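Lysyl oxidase (PDB 1W7C) probably oxidises primary amines, peptidyl lysine side chains among them, to aldehydes, using copper and a built-in topaquinone cofactor. Local coordinates at residues I20-L33 with V55-A68. Residues are numbered along the deposited sequence; the frame is centred on the assembly and turned at random. Where two conformers were deposited one is given.
Sequences IWTSLAKEEVQEVL and VLWIETLKPNKTEA. With NAG (2-acetamido-2-deoxy-beta-D-glucopyranose), chain B.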
# COMPACT_ATOMS: atom_id res chain seq x y z
N ILE A 20 -7.47 -0.27 -32.90
CA ILE A 20 -8.69 0.39 -33.31
C ILE A 20 -9.13 1.49 -32.34
O ILE A 20 -10.14 2.15 -32.56
CB ILE A 20 -9.82 -0.66 -33.50
CG1 ILE A 20 -10.00 -1.53 -32.25
CG2 ILE A 20 -9.48 -1.53 -34.72
CD1 ILE A 20 -11.25 -2.38 -32.25
N TRP A 21 -8.37 1.66 -31.26
CA TRP A 21 -8.65 2.68 -30.26
C TRP A 21 -7.71 3.88 -30.37
O TRP A 21 -7.84 4.80 -29.58
CB TRP A 21 -8.58 2.08 -28.84
CG TRP A 21 -9.34 0.82 -28.69
CD1 TRP A 21 -10.66 0.70 -28.41
CD2 TRP A 21 -8.85 -0.51 -28.85
NE1 TRP A 21 -11.03 -0.62 -28.36
CE2 TRP A 21 -9.94 -1.39 -28.66
CE3 TRP A 21 -7.60 -1.06 -29.17
CZ2 TRP A 21 -9.80 -2.76 -28.69
CZ3 TRP A 21 -7.47 -2.43 -29.22
CH2 TRP A 21 -8.56 -3.27 -29.00
N THR A 22 -6.78 3.84 -31.32
CA THR A 22 -5.72 4.82 -31.31
C THR A 22 -6.22 6.21 -31.71
O THR A 22 -7.22 6.36 -32.42
CB THR A 22 -4.59 4.32 -32.25
OG1 THR A 22 -3.37 4.99 -31.93
CG2 THR A 22 -4.89 4.64 -33.73
N SER A 23 -5.48 7.23 -31.25
CA SER A 23 -5.83 8.61 -31.55
C SER A 23 -5.79 8.85 -33.05
O SER A 23 -5.16 8.11 -33.81
CB SER A 23 -4.89 9.59 -30.84
OG SER A 23 -3.58 9.54 -31.39
N LEU A 24 -6.48 9.90 -33.48
CA LEU A 24 -6.46 10.26 -34.89
C LEU A 24 -5.05 10.64 -35.35
O LEU A 24 -4.28 11.28 -34.64
CB LEU A 24 -7.41 11.41 -35.15
CG LEU A 24 -8.89 11.13 -34.91
CD1 LEU A 24 -9.65 12.42 -35.13
CD2 LEU A 24 -9.40 10.00 -35.80
N ALA A 25 -4.69 10.16 -36.53
CA ALA A 25 -3.48 10.62 -37.19
C ALA A 25 -3.63 12.09 -37.60
O ALA A 25 -4.74 12.59 -37.78
CB ALA A 25 -3.24 9.76 -38.41
N LYS A 26 -2.51 12.78 -37.75
CA LYS A 26 -2.54 14.19 -38.17
C LYS A 26 -3.40 14.36 -39.43
O LYS A 26 -4.20 15.28 -39.53
CB LYS A 26 -1.12 14.70 -38.39
CG LYS A 26 -1.07 16.20 -38.68
CD LYS A 26 0.35 16.76 -38.67
CE LYS A 26 0.37 18.26 -38.38
NZ LYS A 26 -0.90 18.96 -38.75
N GLU A 27 -3.19 13.46 -40.39
CA GLU A 27 -3.92 13.50 -41.66
C GLU A 27 -5.45 13.35 -41.47
O GLU A 27 -6.24 13.97 -42.18
CB GLU A 27 -3.38 12.43 -42.64
CG GLU A 27 -3.39 10.98 -42.13
CD GLU A 27 -2.05 10.47 -41.59
OE1 GLU A 27 -1.80 9.25 -41.69
OE2 GLU A 27 -1.25 11.28 -41.05
N GLU A 28 -5.85 12.52 -40.50
CA GLU A 28 -7.26 12.33 -40.21
C GLU A 28 -7.84 13.59 -39.57
O GLU A 28 -8.92 14.05 -39.96
CB GLU A 28 -7.48 11.15 -39.25
CG GLU A 28 -7.19 9.80 -39.84
CD GLU A 28 -7.32 8.64 -38.87
OE1 GLU A 28 -6.61 8.62 -37.84
OE2 GLU A 28 -8.13 7.74 -39.15
N VAL A 29 -7.12 14.17 -38.63
CA VAL A 29 -7.54 15.42 -38.03
C VAL A 29 -7.69 16.49 -39.13
O VAL A 29 -8.66 17.24 -39.15
CB VAL A 29 -6.55 15.89 -36.94
CG1 VAL A 29 -6.94 17.27 -36.42
CG2 VAL A 29 -6.53 14.89 -35.80
N GLN A 30 -6.72 16.57 -40.03
CA GLN A 30 -6.76 17.58 -41.09
C GLN A 30 -7.97 17.42 -41.99
O GLN A 30 -8.64 18.40 -42.30
CB GLN A 30 -5.49 17.50 -41.93
CG GLN A 30 -5.35 18.65 -42.92
CD GLN A 30 -5.15 19.99 -42.25
OE1 GLN A 30 -4.12 20.22 -41.64
NE2 GLN A 30 -6.14 20.89 -42.38
N GLU A 31 -8.27 16.18 -42.37
CA GLU A 31 -9.44 15.89 -43.21
C GLU A 31 -10.73 16.33 -42.52
O GLU A 31 -11.64 16.91 -43.15
CB GLU A 31 -9.52 14.39 -43.52
CG GLU A 31 -8.59 13.94 -44.62
CD GLU A 31 -9.05 12.65 -45.28
OE1 GLU A 31 -9.52 11.74 -44.57
OE2 GLU A 31 -8.97 12.56 -46.51
N VAL A 32 -10.83 16.07 -41.22
CA VAL A 32 -12.03 16.43 -40.49
C VAL A 32 -12.15 17.95 -40.37
O VAL A 32 -13.22 18.53 -40.58
CB VAL A 32 -12.06 15.75 -39.09
CG1 VAL A 32 -13.21 16.27 -38.26
CG2 VAL A 32 -12.16 14.25 -39.24
N LEU A 33 -11.04 18.61 -40.04
CA LEU A 33 -11.08 20.07 -39.87
C LEU A 33 -11.45 20.72 -41.20
O LEU A 33 -12.23 21.68 -41.26
CB LEU A 33 -9.71 20.55 -39.36
CG LEU A 33 -9.56 22.01 -38.95
CD1 LEU A 33 -10.47 22.39 -37.84
CD2 LEU A 33 -8.13 22.27 -38.54
N VAL A 55 -13.98 25.53 -33.93
CA VAL A 55 -13.77 24.14 -33.54
C VAL A 55 -12.90 24.04 -32.27
O VAL A 55 -11.81 24.63 -32.19
CB VAL A 55 -13.10 23.35 -34.71
CG1 VAL A 55 -12.84 21.88 -34.34
CG2 VAL A 55 -13.97 23.42 -35.96
N LEU A 56 -13.36 23.25 -31.31
CA LEU A 56 -12.55 22.99 -30.12
C LEU A 56 -11.70 21.73 -30.23
O LEU A 56 -10.49 21.78 -30.08
CB LEU A 56 -13.41 22.87 -28.85
CG LEU A 56 -13.97 24.13 -28.23
CD1 LEU A 56 -15.21 24.55 -28.98
CD2 LEU A 56 -14.28 23.87 -26.75
N TRP A 57 -12.39 20.60 -30.45
CA TRP A 57 -11.80 19.27 -30.31
C TRP A 57 -12.15 18.38 -31.50
O TRP A 57 -13.24 18.50 -32.08
CB TRP A 57 -12.31 18.61 -29.03
CG TRP A 57 -11.85 19.31 -27.80
CD1 TRP A 57 -10.62 19.88 -27.58
CD2 TRP A 57 -12.62 19.57 -26.63
NE1 TRP A 57 -10.58 20.45 -26.34
CE2 TRP A 57 -11.79 20.26 -25.73
CE3 TRP A 57 -13.94 19.26 -26.24
CZ2 TRP A 57 -12.24 20.69 -24.47
CZ3 TRP A 57 -14.38 19.68 -24.98
CH2 TRP A 57 -13.53 20.38 -24.12
N ILE A 58 -11.19 17.54 -31.88
CA ILE A 58 -11.35 16.52 -32.91
C ILE A 58 -10.56 15.30 -32.46
O ILE A 58 -9.34 15.38 -32.34
CB ILE A 58 -10.80 16.97 -34.28
CG1 ILE A 58 -11.50 18.24 -34.78
CG2 ILE A 58 -10.97 15.83 -35.27
CD1 ILE A 58 -10.89 18.83 -36.05
N GLU A 59 -11.27 14.21 -32.15
CA GLU A 59 -10.62 13.02 -31.63
C GLU A 59 -11.30 11.74 -32.09
O GLU A 59 -12.40 11.77 -32.64
CB GLU A 59 -10.55 13.04 -30.11
CG GLU A 59 -11.90 12.91 -29.45
CD GLU A 59 -11.84 12.54 -27.97
OE1 GLU A 59 -10.74 12.30 -27.43
OE2 GLU A 59 -12.94 12.47 -27.38
N THR A 60 -10.64 10.61 -31.84
CA THR A 60 -11.24 9.32 -32.17
C THR A 60 -12.51 9.07 -31.37
O THR A 60 -12.51 9.23 -30.15
CB THR A 60 -10.25 8.22 -31.87
OG1 THR A 60 -9.11 8.41 -32.72
CG2 THR A 60 -10.83 6.84 -32.19
N LEU A 61 -13.58 8.70 -32.07
CA LEU A 61 -14.76 8.14 -31.43
C LEU A 61 -14.54 6.63 -31.41
O LEU A 61 -14.59 5.98 -32.46
CB LEU A 61 -16.02 8.50 -32.21
CG LEU A 61 -17.32 7.96 -31.64
CD1 LEU A 61 -17.62 8.54 -30.27
CD2 LEU A 61 -18.46 8.26 -32.60
N LYS A 62 -14.23 6.08 -30.24
CA LYS A 62 -13.76 4.69 -30.16
C LYS A 62 -14.88 3.72 -30.58
O LYS A 62 -16.07 4.00 -30.44
CB LYS A 62 -13.27 4.37 -28.76
CG LYS A 62 -11.93 5.05 -28.43
CD LYS A 62 -11.46 4.68 -27.08
CE LYS A 62 -10.21 5.42 -26.70
NZ LYS A 62 -10.48 6.87 -26.42
N PRO A 63 -14.50 2.57 -31.11
CA PRO A 63 -15.50 1.58 -31.50
C PRO A 63 -16.36 1.09 -30.34
O PRO A 63 -15.96 1.13 -29.21
CB PRO A 63 -14.65 0.45 -32.08
CG PRO A 63 -13.42 1.11 -32.59
CD PRO A 63 -13.13 2.14 -31.49
N ASN A 64 -17.55 0.63 -30.70
CA ASN A 64 -18.40 -0.03 -29.75
C ASN A 64 -17.85 -1.43 -29.45
O ASN A 64 -17.09 -1.99 -30.23
CB ASN A 64 -19.80 -0.10 -30.29
CG ASN A 64 -20.53 1.22 -30.21
OD1 ASN A 64 -20.18 2.12 -29.44
ND2 ASN A 64 -21.57 1.33 -31.05
N LYS A 65 -18.21 -1.99 -28.31
CA LYS A 65 -17.56 -3.17 -27.80
C LYS A 65 -17.87 -4.42 -28.61
O LYS A 65 -16.94 -5.17 -28.90
CB LYS A 65 -17.88 -3.38 -26.32
CG LYS A 65 -17.20 -4.61 -25.73
CD LYS A 65 -17.37 -4.68 -24.22
CE LYS A 65 -16.66 -5.89 -23.67
NZ LYS A 65 -16.80 -5.93 -22.18
N THR A 66 -19.13 -4.67 -28.96
CA THR A 66 -19.40 -5.89 -29.71
C THR A 66 -18.67 -5.90 -31.04
O THR A 66 -18.05 -6.90 -31.39
CB THR A 66 -20.89 -6.07 -29.88
OG1 THR A 66 -21.47 -6.17 -28.58
CG2 THR A 66 -21.23 -7.39 -30.56
N GLU A 67 -18.63 -4.77 -31.75
CA GLU A 67 -17.94 -4.72 -33.05
C GLU A 67 -16.45 -4.88 -32.82
O GLU A 67 -15.75 -5.53 -33.61
CB GLU A 67 -18.26 -3.45 -33.87
CG GLU A 67 -17.88 -2.12 -33.24
CD GLU A 67 -18.18 -0.92 -34.15
OE1 GLU A 67 -18.75 -1.10 -35.26
OE2 GLU A 67 -17.81 0.22 -33.75
N ALA A 68 -15.92 -4.33 -31.74
CA ALA A 68 -14.50 -4.49 -31.44
C ALA A 68 -14.18 -5.95 -31.17
O ALA A 68 -13.17 -6.45 -31.65
CB ALA A 68 -14.12 -3.65 -30.24
C1 NAG B . -22.39 2.50 -30.88
C2 NAG B . -22.86 2.85 -32.31
C3 NAG B . -23.92 3.96 -32.36
C4 NAG B . -25.00 3.73 -31.30
C5 NAG B . -24.32 3.40 -29.97
C6 NAG B . -25.28 3.18 -28.84
C7 NAG B . -21.35 2.58 -34.20
C8 NAG B . -20.11 3.03 -34.91
N2 NAG B . -21.69 3.24 -33.10
O3 NAG B . -24.49 4.02 -33.66
O4 NAG B . -25.77 4.90 -31.05
O5 NAG B . -23.51 2.25 -30.06
O6 NAG B . -25.99 2.00 -29.13
O7 NAG B . -22.01 1.64 -34.66
O HOH W 1 -13.94 0.44 -27.43
O HOH W 2 -8.71 7.18 -28.80
O HOH W 3 -7.87 11.17 -31.14
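Trp21 and Ser23 run alongside Lys62 and Thr60 in the opposite direction, CA atoms 5.5 Å apart in each pair, before helix 26-33 crosses strand 55-61 at 124° with the axes 8.9 Å apart. No direct backbone hydrogen bond joins the two segments; instead a water accepts from both Leu24 N and Thr60 N. The one direct bond comes from a side chain: Thr60 OG1 donates to Thr22 O over 2.8 Å, reaching it at a C=O...donor angle of 134° and tilted 19° from the carbonyl plane. Arg81 gives the same carbonyl a second hydrogen bond.

Ile58 packs against the helix and the residues just before it with both its branches. Ile58 CG2, placed anti to the backbone N, sits 3.7 Å from Leu24 CD1 and also meets Val32 CG1, while the other branch carries Ile58 CD1 to 3.9 Å from Leu33 CB. Phe387 of strand 380-388 closes on this apolar cluster as well. The contact belongs to the N2 domain of the copper amine oxidases, where a helix packs on an antiparallel sheet; strand 53-61 pairs with strand 82-89, and Val32 also touches Ala83 and Thr85 there.

Further along, the Pro63 ring lies against Ile20, its CD 3.2 Å from Ile20 O. Ile20 turns CG1 over the centre of the Trp21 indole and still extends CD1 to Ala68 CB, 3.7 Å away. Lys62 CD comes to the edge of the Trp21 ring, and a water donates to Pro63 O and takes only a weak bond from Trp21 NE1, whose stronger polar partner is Tyr333. Next to Pro63, Asn64 ND2 carries the N-linked sugar.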